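Local coordinates for VgrG protein (Vibrio cholerae, PDB 4DTH) that binds ATP and magnesium ions through its actin cross-linking domain and, as a toxin of that family, probably links G-actin monomers covalently to one another, at residues Tyr69-Leu75 with Ser125-Pro129; Gln109-Leu114 with Arg139-Glu143; Gly183-Ser187 with Trp200-Lys206; Val227-Leu231 with Ile286-Leu290. All coordinates share one frame; numbering follows the deposited sequence. Where two conformers were deposited one is given.

How the interactions relate
The four contacts fall into two groups on opposite sides of the chain's centre. Interactions 1 and 2, whose segments alternate along the chain, are joined by helix 101-124: interaction 2 lays that helix on strand 140-144, and interaction 1 uses the loop that follows it, their centres about 24 Å apart. Interactions 3 and 4 come later and in series, with centres about 11 Å apart; they touch where helices 204-212 and 221-245 pack together and where the rings of F184 and Y230 meet. Interactions 2 and 3 are about 39 Å apart, centre to centre. The side chains of A110, F184 and Y230 each lie about 13 Å from the bound ATP, so none touches it.

Interaction 1 (Tyr69-Leu75 with Ser125-Pro129); sequences YQRPPSL and SNHQP
The chains of Y69-L75 and S125-P129 stay well apart, the nearest alpha carbons, those of L75 and H127, being 7.9 Å from each other. S125-Q128 makes a type II turn, and P73-S74 a short 3-10 segment. The buried imidazole of H127 spans the distance between the two segments. Its ND1 hydrogen-bonds to Y69 OH at 2.7 Å, each group at the edge of the other's ring; either could donate, since a phenol and an imidazole nitrogen can each give or take a proton. P72 CG lies over one imidazole face, 3.7 Å from the ring centroid, a CH-pi contact for which a rigid proline is well shaped. L75 CD1 comes within 3.6 Å of H127 CD2. H127 and Q128 both face I151 of strand 150-153, forming a G1 beta bulge that ties the loop after helix 101-124 to that strand, while S158 O accepts a bond from H127 NE2. R71 bends at chi2 (75°), which brings its guanidinium to H127 O: NH1 donates at 2.7 Å, in the carbonyl plane and on a lone pair. Within its own loop, R71 NE reaches L75 O at 2.9 Å, nearly straight at 165°, and NH1 also bonds to Y69 OH.

Interaction 2 (Gln109-Leu114 with Arg139-Glu143); sequences QAMLWL and RFVIE. With SO4 (sulfate ion), chain H.
W113 NE1 donates to O4 of a bound sulfate ion at 2.9 Å, almost straight at 170°, the anion lying at the edge of the indole and in its plane. H117 ND1 and E136 N bind the same sulfate, which probably came from the crystallisation liquor. While its N-H is used in this way, the flat body of W113 packs against strand 140-143: F140 CB sits over one face, 4.2 Å from the centroid of the six-membered ring, and at the far rim W113 CH2 meets I142 CD1 at 3.6 Å. The indole reaches them because its CG stands anti to the backbone N (chi1 164°).

This is a helix laid across a beta-strand, the two short axes 9.9 Å apart and inclined at 65°. F140 and I142 both point at the helix, as alternate residues of a strand do, with V141 between them directed away. The phenyl ring of F140 lies between two partners. A110 CA is over the centre of one face, 3.7 Å from the ring centroid, and R139 CB is over the other. An alanine suits this point of the helix, since its small side chain lets a whole ring lie against the backbone. A110 CB itself touches F140 CE1 at 3.6 Å. One turn further on, L114 CD1 meets I142 CD1 at 3.7 Å, the two branched chains crossing at about a right angle. L114 also touches F58 of strand 56-68, and I142 touches V49 of strand 45-51.

Interaction 3 (Gly183-Ser187 with Trp200-Lys206); sequences GFGTS and WYQKSLK
F184 points the edge of its ring at the face of Y201, a T-shaped pair with centroids 5.0 Å apart and planes at 78°. F184 CE1 does the touching, placed over the centre of the tyrosine ring and 3.6 Å from Y201 CD1. The two aromatic side chains run antiparallel past one another. Further along the phenyl rim, F184 CZ meets W200 CH2 at 4.2 Å.

The hydroxyl of Y201 is bonded to the backbone through a water. It donates to the water at 2.7 Å, and the water in turn donates to F184 O at 2.7 Å. A tyrosine suits the place, offering a ring for the phenylalanine and a hydroxyl for the backbone beside it. G185 lets the chain come this close: its CA is 3.4 Å from Y201 OH, where a side chain would clash. Its backbone angles (phi 111°, psi -12°) would also press a CB against the carbonyl oxygen of F184, so glycine suits the place. K206 NZ is modelled within bonding distance of G185 O, although the position of that amine is less sure.

In the next shell, T186 N and T186 OG1 both donate to G183 O. E196 accepts from G185 N and S187 OG, fixing the loop to helix 190-196. Y230 and F350 add their rings around F184. The loop at G183-T186 is thus a type II beta turn with glycine at its third position, the classic place for that residue, set against the segment that leads into helix 204-212.

Interaction 4 (Val227-Leu231 with Ile286-Leu290); sequences VFAYL and IVEIL
I286 turns CG1 anti to its backbone N (chi1 -152°), which sends its two branches to different neighbours on helix 221-245. CD1 meets the ring of Y230 at CD2, 3.7 Å away, while CG2 lies among the ends of L231, 3.7 Å from L231 CD2. V227, with CG1 anti to N (chi1 173°), likewise divides its methyls. V227 CG1 touches both I286 CG2 and L290 CD1, each at 3.8 Å, and V227 CG2 rests 3.7 Å from I289 CD1. V227 and L290 meet end on, whereas I286 and I289 each run alongside the valine, pointing the other way.

V227, Y230 and L231 lie at positions i, i+3 and i+4, so they share one face of the helix. I286, I289 and L290 repeat that spacing; I286-I289 have helical backbone angles, and L290 leaves them just before helix 292-307. The beta-branched residues present broad, stiff surfaces, and the leucines, branched one carbon further out, pack beside them. L231 also touches M299 and I302 of helix 292-307. No hydrogen bond joins the two segments: aliphatic groups and one aromatic ring make the contact, which is consistent with a hold mainly by burial of apolar surface.

Interaction 1 (Tyr69-Leu75 with Ser125-Pro129)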
loop_
_atom_site.group_PDB
_atom_site.type_symbol
_atom_site.label_atom_id
_atom_site.label_comp_id
_atom_site.label_asym_id
_atom_site.label_seq_id
_atom_site.Cartn_x
_atom_site.Cartn_y
_atom_site.Cartn_z
ATOM N N TYR A 69 20.780 12.174 -11.243
ATOM C CA TYR A 69 22.027 11.816 -10.576
ATOM C C TYR A 69 23.195 12.366 -11.352
ATOM O O TYR A 69 23.245 12.235 -12.577
ATOM C CB TYR A 69 22.151 10.287 -10.456
ATOM C CG TYR A 69 23.470 9.793 -9.889
ATOM C CD1 TYR A 69 23.801 10.004 -8.549
ATOM C CD2 TYR A 69 24.365 9.075 -10.677
ATOM C CE1 TYR A 69 24.990 9.509 -8.009
ATOM C CE2 TYR A 69 25.564 8.586 -10.150
ATOM C CZ TYR A 69 25.876 8.814 -8.820
ATOM O OH TYR A 69 27.052 8.330 -8.291
ATOM N N GLN A 70 24.138 12.968 -10.632
ATOM C CA GLN A 70 25.382 13.468 -11.207
ATOM C C GLN A 70 26.509 12.800 -10.441
ATOM O O GLN A 70 26.645 13.012 -9.230
ATOM C CB GLN A 70 25.493 15.008 -11.135
ATOM C CG GLN A 70 24.412 15.757 -11.938
ATOM C CD GLN A 70 24.361 15.369 -13.409
ATOM O OE1 GLN A 70 25.390 15.243 -14.098
ATOM N NE2 GLN A 70 23.155 15.159 -13.916
ATOM N N ARG A 71 27.281 11.955 -11.151
ATOM C CA ARG A 71 28.429 11.259 -10.583
ATOM C C ARG A 71 29.418 12.323 -10.099
ATOM O O ARG A 71 29.839 13.147 -10.916
ATOM C CB ARG A 71 29.102 10.373 -11.657
ATOM C CG ARG A 71 30.320 9.574 -11.170
ATOM C CD ARG A 71 29.851 8.416 -10.346
ATOM N NE ARG A 71 30.902 7.564 -9.787
ATOM C CZ ARG A 71 30.616 6.524 -9.012
ATOM N NH1 ARG A 71 29.353 6.223 -8.737
ATOM N NH2 ARG A 71 31.586 5.777 -8.506
ATOM N N PRO A 72 29.784 12.351 -8.794
ATOM C CA PRO A 72 30.766 13.346 -8.339
ATOM C C PRO A 72 32.056 13.255 -9.167
ATOM O O PRO A 72 32.515 12.140 -9.452
ATOM C CB PRO A 72 31.002 12.971 -6.873
ATOM C CG PRO A 72 29.760 12.264 -6.469
ATOM C CD PRO A 72 29.374 11.470 -7.682
ATOM N N PRO A 73 32.603 14.400 -9.643
ATOM C CA PRO A 73 33.816 14.350 -10.481
ATOM C C PRO A 73 34.995 13.598 -9.871
ATOM O O PRO A 73 35.709 12.921 -10.599
ATOM C CB PRO A 73 34.137 15.830 -10.732
ATOM C CG PRO A 73 32.845 16.525 -10.559
ATOM C CD PRO A 73 32.150 15.793 -9.451
ATOM N N SER A 74 35.158 13.655 -8.536
ATOM C CA SER A 74 36.230 12.958 -7.827
ATOM C C SER A 74 36.058 11.428 -7.801
ATOM O O SER A 74 36.970 10.716 -7.379
ATOM C CB SER A 74 36.396 13.516 -6.416
ATOM O OG SER A 74 35.325 13.122 -5.574
ATOM N N LEU A 75 34.897 10.934 -8.261
ATOM C CA LEU A 75 34.569 9.518 -8.322
ATOM C C LEU A 75 34.343 9.020 -9.753
ATOM O O LEU A 75 33.812 7.923 -9.946
ATOM C CB LEU A 75 33.365 9.203 -7.402
ATOM C CG LEU A 75 33.593 9.403 -5.894
ATOM C CD1 LEU A 75 32.344 9.035 -5.112
ATOM C CD2 LEU A 75 34.778 8.561 -5.368
ATOM N N SER A 125 32.173 2.637 0.854
ATOM C CA SER A 125 31.850 2.308 -0.520
ATOM C C SER A 125 30.837 3.306 -1.068
ATOM O O SER A 125 29.936 2.920 -1.798
ATOM C CB SER A 125 31.329 0.875 -0.607
ATOM O OG SER A 125 32.357 -0.027 -0.232
ATOM N N ASN A 126 30.975 4.594 -0.701
ATOM C CA ASN A 126 30.031 5.614 -1.164
ATOM C C ASN A 126 29.992 5.684 -2.694
ATOM O O ASN A 126 31.042 5.587 -3.337
ATOM C CB ASN A 126 30.338 6.980 -0.548
ATOM C CG ASN A 126 29.098 7.839 -0.413
ATOM O OD1 ASN A 126 27.990 7.345 -0.171
ATOM N ND2 ASN A 126 29.268 9.145 -0.529
ATOM N N HIS A 127 28.774 5.792 -3.265
ATOM C CA HIS A 127 28.536 5.840 -4.724
ATOM C C HIS A 127 28.856 4.524 -5.441
ATOM O O HIS A 127 29.216 4.526 -6.615
ATOM C CB HIS A 127 29.213 7.052 -5.385
ATOM C CG HIS A 127 28.625 8.367 -4.979
ATOM N ND1 HIS A 127 27.590 8.941 -5.695
ATOM C CD2 HIS A 127 28.979 9.201 -3.976
ATOM C CE1 HIS A 127 27.333 10.092 -5.095
ATOM N NE2 HIS A 127 28.148 10.299 -4.062
ATOM N N GLN A 128 28.688 3.405 -4.723
ATOM C CA GLN A 128 28.892 2.076 -5.289
ATOM C C GLN A 128 27.636 1.239 -5.087
ATOM O O GLN A 128 26.890 1.470 -4.118
ATOM C CB GLN A 128 30.062 1.361 -4.609
ATOM C CG GLN A 128 31.413 1.899 -5.004
ATOM C CD GLN A 128 32.408 1.343 -4.049
ATOM O OE1 GLN A 128 32.539 0.153 -3.834
ATOM N NE2 GLN A 128 33.045 2.197 -3.351
ATOM N N PRO A 129 27.405 0.213 -5.954
ATOM C CA PRO A 129 26.226 -0.628 -5.724
ATOM C C PRO A 129 26.409 -1.461 -4.467
ATOM O O PRO A 129 27.545 -1.745 -4.052
ATOM C CB PRO A 129 26.186 -1.557 -6.944
ATOM C CG PRO A 129 27.535 -1.530 -7.522
ATOM C CD PRO A 129 28.187 -0.245 -7.133
#

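Interaction 2 (Gln109-Leu114 with Arg139-Glu143)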
loop_
_atom_site.group_PDB
_atom_site.type_symbol
_atom_site.label_atom_id
_atom_site.label_comp_id
_atom_site.label_asym_id
_atom_site.label_seq_id
_atom_site.Cartn_x
_atom_site.Cartn_y
_atom_site.Cartn_z
ATOM N N GLN A 109 14.079 -6.990 12.573
ATOM C CA GLN A 109 15.505 -7.208 12.823
ATOM C C GLN A 109 16.338 -7.129 11.541
ATOM O O GLN A 109 17.418 -6.512 11.545
ATOM C CB GLN A 109 15.723 -8.529 13.579
ATOM C CG GLN A 109 15.269 -8.415 15.037
ATOM C CD GLN A 109 15.213 -9.743 15.746
ATOM O OE1 GLN A 109 14.281 -10.533 15.570
ATOM N NE2 GLN A 109 16.174 -9.986 16.619
ATOM N N ALA A 110 15.826 -7.728 10.435
ATOM C CA ALA A 110 16.521 -7.706 9.139
ATOM C C ALA A 110 16.611 -6.283 8.585
ATOM O O ALA A 110 17.636 -5.912 8.018
ATOM C CB ALA A 110 15.815 -8.614 8.148
ATOM N N MET A 111 15.552 -5.474 8.778
ATOM C CA MET A 111 15.566 -4.078 8.328
ATOM C C MET A 111 16.560 -3.255 9.128
ATOM O O MET A 111 17.305 -2.467 8.537
ATOM C CB MET A 111 14.170 -3.471 8.411
ATOM C CG MET A 111 13.266 -3.961 7.305
ATOM S SD MET A 111 11.722 -3.047 7.274
ATOM C CE MET A 111 10.897 -3.877 5.897
ATOM N N LEU A 112 16.601 -3.458 10.458
ATOM C CA LEU A 112 17.550 -2.746 11.323
ATOM C C LEU A 112 18.978 -3.152 10.995
ATOM O O LEU A 112 19.851 -2.283 10.934
ATOM C CB LEU A 112 17.244 -2.943 12.811
ATOM C CG LEU A 112 15.968 -2.262 13.315
ATOM C CD1 LEU A 112 15.529 -2.866 14.635
ATOM C CD2 LEU A 112 16.139 -0.738 13.419
ATOM N N TRP A 113 19.200 -4.446 10.701
ATOM C CA TRP A 113 20.523 -4.937 10.301
ATOM C C TRP A 113 20.936 -4.246 8.994
ATOM O O TRP A 113 22.074 -3.783 8.882
ATOM C CB TRP A 113 20.557 -6.474 10.115
ATOM C CG TRP A 113 21.781 -6.903 9.343
ATOM C CD1 TRP A 113 23.066 -6.914 9.801
ATOM C CD2 TRP A 113 21.856 -7.161 7.932
ATOM N NE1 TRP A 113 23.934 -7.199 8.771
ATOM C CE2 TRP A 113 23.221 -7.346 7.612
ATOM C CE3 TRP A 113 20.901 -7.254 6.905
ATOM C CZ2 TRP A 113 23.651 -7.639 6.317
ATOM C CZ3 TRP A 113 21.330 -7.549 5.620
ATOM C CH2 TRP A 113 22.688 -7.764 5.343
ATOM N N LEU A 114 20.033 -4.223 7.992
ATOM C CA LEU A 114 20.359 -3.604 6.704
ATOM C C LEU A 114 20.705 -2.122 6.846
ATOM O O LEU A 114 21.650 -1.665 6.202
ATOM C CB LEU A 114 19.277 -3.842 5.632
ATOM C CG LEU A 114 19.638 -3.305 4.235
ATOM C CD1 LEU A 114 20.840 -4.032 3.644
ATOM C CD2 LEU A 114 18.458 -3.381 3.297
ATOM N N ARG A 139 22.396 -14.601 9.794
ATOM C CA ARG A 139 20.918 -14.579 9.809
ATOM C C ARG A 139 20.312 -14.120 8.491
ATOM O O ARG A 139 19.245 -14.609 8.120
ATOM C CB ARG A 139 20.356 -13.660 10.923
ATOM C CG ARG A 139 20.798 -13.964 12.345
ATOM C CD ARG A 139 19.675 -13.797 13.345
ATOM N NE ARG A 139 19.590 -12.459 13.924
ATOM C CZ ARG A 139 18.443 -11.837 14.205
ATOM N NH1 ARG A 139 17.279 -12.405 13.913
ATOM N NH2 ARG A 139 18.453 -10.633 14.750
ATOM N N PHE A 140 20.939 -13.094 7.842
ATOM C CA PHE A 140 20.379 -12.431 6.668
ATOM C C PHE A 140 21.259 -12.426 5.441
ATOM O O PHE A 140 22.487 -12.379 5.544
ATOM C CB PHE A 140 19.964 -10.987 7.032
ATOM C CG PHE A 140 19.232 -10.878 8.349
ATOM C CD1 PHE A 140 18.005 -11.511 8.538
ATOM C CD2 PHE A 140 19.773 -10.154 9.405
ATOM C CE1 PHE A 140 17.344 -11.438 9.766
ATOM C CE2 PHE A 140 19.097 -10.061 10.628
ATOM C CZ PHE A 140 17.879 -10.693 10.794
ATOM N N VAL A 141 20.618 -12.475 4.271
ATOM C CA VAL A 141 21.284 -12.518 2.971
ATOM C C VAL A 141 20.694 -11.453 2.052
ATOM O O VAL A 141 19.473 -11.380 1.900
ATOM C CB VAL A 141 21.173 -13.935 2.320
ATOM C CG1 VAL A 141 21.748 -13.950 0.904
ATOM C CG2 VAL A 141 21.827 -15.015 3.177
ATOM N N ILE A 142 21.566 -10.641 1.432
ATOM C CA ILE A 142 21.158 -9.651 0.441
ATOM C C ILE A 142 21.294 -10.305 -0.921
ATOM O O ILE A 142 22.337 -10.884 -1.226
ATOM C CB ILE A 142 22.029 -8.349 0.473
ATOM C CG1 ILE A 142 21.935 -7.613 1.817
ATOM C CG2 ILE A 142 21.655 -7.412 -0.687
ATOM C CD1 ILE A 142 23.047 -6.480 2.012
ATOM N N GLU A 143 20.262 -10.175 -1.744
ATOM C CA GLU A 143 20.269 -10.612 -3.131
ATOM C C GLU A 143 20.070 -9.337 -3.949
ATOM O O GLU A 143 19.209 -8.524 -3.601
ATOM C CB GLU A 143 19.127 -11.600 -3.415
ATOM C CG GLU A 143 19.301 -12.960 -2.760
ATOM C CD GLU A 143 20.260 -13.923 -3.437
ATOM O OE1 GLU A 143 20.530 -14.988 -2.838
ATOM O OE2 GLU A 143 20.744 -13.624 -4.555
HETATM S S SO4 H . 27.537 -7.052 7.949
HETATM O O1 SO4 H . 28.903 -6.833 8.416
HETATM O O2 SO4 H . 26.875 -5.753 7.696
HETATM O O3 SO4 H . 27.579 -7.809 6.700
HETATM O O4 SO4 H . 26.782 -7.793 8.983
#

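Interaction 3 (Gly183-Ser187 with Trp200-Lys206)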
loop_
_atom_site.group_PDB
_atom_site.type_symbol
_atom_site.label_atom_id
_atom_site.label_comp_id
_atom_site.label_asym_id
_atom_site.label_seq_id
_atom_site.Cartn_x
_atom_site.Cartn_y
_atom_site.Cartn_z
ATOM N N GLY A 183 -15.361 -10.726 6.001
ATOM C CA GLY A 183 -15.243 -10.327 7.400
ATOM C C GLY A 183 -15.493 -8.859 7.670
ATOM O O GLY A 183 -15.794 -8.490 8.808
ATOM N N PHE A 184 -15.333 -8.000 6.645
ATOM C CA PHE A 184 -15.497 -6.553 6.820
ATOM C C PHE A 184 -16.938 -6.177 7.168
ATOM O O PHE A 184 -17.830 -6.289 6.331
ATOM C CB PHE A 184 -14.991 -5.768 5.603
ATOM C CG PHE A 184 -14.508 -4.382 5.961
ATOM C CD1 PHE A 184 -15.405 -3.393 6.350
ATOM C CD2 PHE A 184 -13.157 -4.056 5.884
ATOM C CE1 PHE A 184 -14.956 -2.114 6.691
ATOM C CE2 PHE A 184 -12.711 -2.780 6.227
ATOM C CZ PHE A 184 -13.611 -1.815 6.620
ATOM N N GLY A 185 -17.116 -5.722 8.403
ATOM C CA GLY A 185 -18.410 -5.356 8.969
ATOM C C GLY A 185 -18.858 -6.316 10.055
ATOM O O GLY A 185 -19.809 -6.021 10.784
ATOM N N THR A 186 -18.172 -7.480 10.184
ATOM C CA THR A 186 -18.529 -8.485 11.203
ATOM C C THR A 186 -17.951 -8.168 12.587
ATOM O O THR A 186 -18.407 -8.752 13.574
ATOM C CB THR A 186 -18.180 -9.919 10.761
ATOM O OG1 THR A 186 -16.757 -10.072 10.733
ATOM C CG2 THR A 186 -18.813 -10.311 9.423
ATOM N N SER A 187 -16.917 -7.284 12.664
ATOM C CA SER A 187 -16.236 -6.878 13.912
ATOM C C SER A 187 -15.703 -8.097 14.713
ATOM O O SER A 187 -15.503 -7.996 15.927
ATOM C CB SER A 187 -17.175 -6.052 14.801
ATOM O OG SER A 187 -18.062 -5.206 14.088
ATOM N N TRP A 200 -14.296 6.903 7.198
ATOM C CA TRP A 200 -15.142 6.774 6.012
ATOM C C TRP A 200 -16.125 5.616 6.086
ATOM O O TRP A 200 -17.105 5.623 5.347
ATOM C CB TRP A 200 -14.289 6.681 4.739
ATOM C CG TRP A 200 -13.269 5.579 4.745
ATOM C CD1 TRP A 200 -11.942 5.695 5.037
ATOM C CD2 TRP A 200 -13.493 4.198 4.425
ATOM N NE1 TRP A 200 -11.324 4.471 4.926
ATOM C CE2 TRP A 200 -12.254 3.531 4.560
ATOM C CE3 TRP A 200 -14.623 3.453 4.037
ATOM C CZ2 TRP A 200 -12.115 2.154 4.332
ATOM C CZ3 TRP A 200 -14.484 2.092 3.814
ATOM C CH2 TRP A 200 -13.244 1.454 3.966
ATOM N N TYR A 201 -15.846 4.596 6.923
ATOM C CA TYR A 201 -16.740 3.445 7.023
ATOM C C TYR A 201 -17.970 3.763 7.854
ATOM O O TYR A 201 -17.847 4.129 9.026
ATOM C CB TYR A 201 -16.023 2.191 7.548
ATOM C CG TYR A 201 -16.932 0.983 7.626
ATOM C CD1 TYR A 201 -17.463 0.406 6.473
ATOM C CD2 TYR A 201 -17.279 0.426 8.852
ATOM C CE1 TYR A 201 -18.304 -0.706 6.541
ATOM C CE2 TYR A 201 -18.104 -0.695 8.932
ATOM C CZ TYR A 201 -18.616 -1.255 7.774
ATOM O OH TYR A 201 -19.452 -2.339 7.860
ATOM N N GLN A 202 -19.152 3.609 7.247
ATOM C CA GLN A 202 -20.426 3.912 7.904
ATOM C C GLN A 202 -21.167 2.644 8.271
ATOM O O GLN A 202 -21.950 2.110 7.479
ATOM C CB GLN A 202 -21.271 4.853 7.036
ATOM C CG GLN A 202 -20.519 6.123 6.654
ATOM C CD GLN A 202 -21.419 7.117 5.974
ATOM O OE1 GLN A 202 -22.483 7.466 6.484
ATOM N NE2 GLN A 202 -20.990 7.626 4.831
ATOM N N LYS A 203 -20.899 2.139 9.478
ATOM C CA LYS A 203 -21.521 0.910 9.944
ATOM C C LYS A 203 -23.064 0.939 9.969
ATOM O O LYS A 203 -23.688 -0.111 9.805
ATOM C CB LYS A 203 -20.931 0.484 11.276
ATOM C CG LYS A 203 -21.340 -0.913 11.670
ATOM C CD LYS A 203 -20.133 -1.755 12.052
ATOM C CE LYS A 203 -20.550 -2.927 12.905
ATOM N NZ LYS A 203 -21.192 -2.527 14.181
ATOM N N SER A 204 -23.660 2.147 10.088
ATOM C CA SER A 204 -25.117 2.326 10.090
ATOM C C SER A 204 -25.758 1.824 8.784
ATOM O O SER A 204 -26.941 1.470 8.773
ATOM C CB SER A 204 -25.481 3.786 10.339
ATOM O OG SER A 204 -25.060 4.629 9.282
ATOM N N LEU A 205 -24.969 1.787 7.684
ATOM C CA LEU A 205 -25.457 1.322 6.384
ATOM C C LEU A 205 -25.856 -0.163 6.358
ATOM O O LEU A 205 -26.665 -0.556 5.516
ATOM C CB LEU A 205 -24.450 1.643 5.268
ATOM C CG LEU A 205 -24.302 3.116 4.941
ATOM C CD1 LEU A 205 -23.082 3.344 4.088
ATOM C CD2 LEU A 205 -25.570 3.680 4.257
ATOM N N LYS A 206 -25.302 -0.981 7.267
ATOM C CA LYS A 206 -25.652 -2.406 7.337
ATOM C C LYS A 206 -27.127 -2.589 7.678
ATOM O O LYS A 206 -27.856 -3.242 6.930
ATOM C CB LYS A 206 -24.814 -3.118 8.386
ATOM C CG LYS A 206 -23.423 -3.416 7.908
ATOM C CD LYS A 206 -22.791 -4.344 8.855
ATOM C CE LYS A 206 -22.034 -3.597 9.872
ATOM N NZ LYS A 206 -21.928 -4.399 11.102
HETATM O O HOH W 1 -19.201 -3.987 5.776
#

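Interaction 4 (Val227-Leu231 with Ile286-Leu290)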
loop_
_atom_site.group_PDB
_atom_site.type_symbol
_atom_site.label_atom_id
_atom_site.label_comp_id
_atom_site.label_asym_id
_atom_site.label_seq_id
_atom_site.Cartn_x
_atom_site.Cartn_y
_atom_site.Cartn_z
ATOM N N VAL A 227 -21.443 -6.177 2.426
ATOM C CA VAL A 227 -20.904 -5.729 1.135
ATOM C C VAL A 227 -21.480 -4.351 0.799
ATOM O O VAL A 227 -20.730 -3.459 0.391
ATOM C CB VAL A 227 -21.107 -6.749 -0.018
ATOM C CG1 VAL A 227 -20.671 -6.158 -1.362
ATOM C CG2 VAL A 227 -20.340 -8.044 0.260
ATOM N N PHE A 228 -22.794 -4.171 1.008
ATOM C CA PHE A 228 -23.445 -2.887 0.744
ATOM C C PHE A 228 -22.819 -1.777 1.579
ATOM O O PHE A 228 -22.504 -0.735 1.024
ATOM C CB PHE A 228 -24.955 -2.969 1.019
ATOM C CG PHE A 228 -25.669 -1.641 0.918
ATOM C CD1 PHE A 228 -26.123 -1.168 -0.309
ATOM C CD2 PHE A 228 -25.923 -0.881 2.054
ATOM C CE1 PHE A 228 -26.822 0.040 -0.395
ATOM C CE2 PHE A 228 -26.636 0.323 1.965
ATOM C CZ PHE A 228 -27.062 0.777 0.739
ATOM N N ALA A 229 -22.644 -1.989 2.901
ATOM C CA ALA A 229 -22.052 -0.957 3.758
ATOM C C ALA A 229 -20.621 -0.608 3.341
ATOM O O ALA A 229 -20.267 0.573 3.322
ATOM C CB ALA A 229 -22.079 -1.387 5.207
ATOM N N TYR A 230 -19.820 -1.622 2.983
ATOM C CA TYR A 230 -18.434 -1.441 2.560
ATOM C C TYR A 230 -18.369 -0.621 1.266
ATOM O O TYR A 230 -17.703 0.422 1.236
ATOM C CB TYR A 230 -17.752 -2.816 2.388
ATOM C CG TYR A 230 -16.323 -2.724 1.894
ATOM C CD1 TYR A 230 -15.297 -2.300 2.738
ATOM C CD2 TYR A 230 -16.001 -3.013 0.573
ATOM C CE1 TYR A 230 -13.985 -2.193 2.284
ATOM C CE2 TYR A 230 -14.689 -2.925 0.110
ATOM C CZ TYR A 230 -13.685 -2.511 0.970
ATOM O OH TYR A 230 -12.401 -2.399 0.509
ATOM N N LEU A 231 -19.061 -1.087 0.204
ATOM C CA LEU A 231 -19.065 -0.404 -1.094
ATOM C C LEU A 231 -19.683 0.980 -1.010
ATOM O O LEU A 231 -19.086 1.928 -1.515
ATOM C CB LEU A 231 -19.780 -1.241 -2.166
ATOM C CG LEU A 231 -19.024 -2.461 -2.682
ATOM C CD1 LEU A 231 -19.859 -3.210 -3.710
ATOM C CD2 LEU A 231 -17.654 -2.061 -3.292
ATOM N N ILE A 286 -15.167 -7.309 -4.652
ATOM C CA ILE A 286 -16.031 -7.774 -3.556
ATOM C C ILE A 286 -17.373 -8.383 -3.992
ATOM O O ILE A 286 -17.882 -9.262 -3.297
ATOM C CB ILE A 286 -16.134 -6.768 -2.380
ATOM C CG1 ILE A 286 -16.410 -7.509 -1.038
ATOM C CG2 ILE A 286 -17.169 -5.669 -2.674
ATOM C CD1 ILE A 286 -16.372 -6.673 0.215
ATOM N N VAL A 287 -17.921 -7.934 -5.144
ATOM C CA VAL A 287 -19.180 -8.429 -5.725
ATOM C C VAL A 287 -19.136 -9.956 -5.932
ATOM O O VAL A 287 -20.160 -10.627 -5.779
ATOM C CB VAL A 287 -19.534 -7.604 -7.004
ATOM C CG1 VAL A 287 -20.187 -8.438 -8.102
ATOM C CG2 VAL A 287 -20.406 -6.415 -6.645
ATOM N N GLU A 288 -17.924 -10.495 -6.196
ATOM C CA GLU A 288 -17.656 -11.921 -6.405
ATOM C C GLU A 288 -17.945 -12.798 -5.180
ATOM O O GLU A 288 -18.149 -14.002 -5.344
ATOM C CB GLU A 288 -16.211 -12.141 -6.897
ATOM C CG GLU A 288 -15.893 -11.470 -8.228
ATOM C CD GLU A 288 -14.433 -11.357 -8.643
ATOM O OE1 GLU A 288 -13.556 -11.933 -7.959
ATOM O OE2 GLU A 288 -14.168 -10.682 -9.664
ATOM N N ILE A 289 -17.980 -12.217 -3.959
ATOM C CA ILE A 289 -18.252 -13.001 -2.752
ATOM C C ILE A 289 -19.746 -13.302 -2.582
ATOM O O ILE A 289 -20.109 -14.102 -1.723
ATOM C CB ILE A 289 -17.584 -12.453 -1.459
ATOM C CG1 ILE A 289 -18.367 -11.269 -0.834
ATOM C CG2 ILE A 289 -16.077 -12.142 -1.669
ATOM C CD1 ILE A 289 -17.946 -10.903 0.579
ATOM N N LEU A 290 -20.600 -12.640 -3.382
ATOM C CA LEU A 290 -22.060 -12.793 -3.353
ATOM C C LEU A 290 -22.559 -13.588 -4.560
ATOM O O LEU A 290 -21.847 -13.708 -5.555
ATOM C CB LEU A 290 -22.734 -11.399 -3.386
ATOM C CG LEU A 290 -22.344 -10.380 -2.309
ATOM C CD1 LEU A 290 -22.835 -8.991 -2.676
ATOM C CD2 LEU A 290 -22.878 -10.775 -0.952
#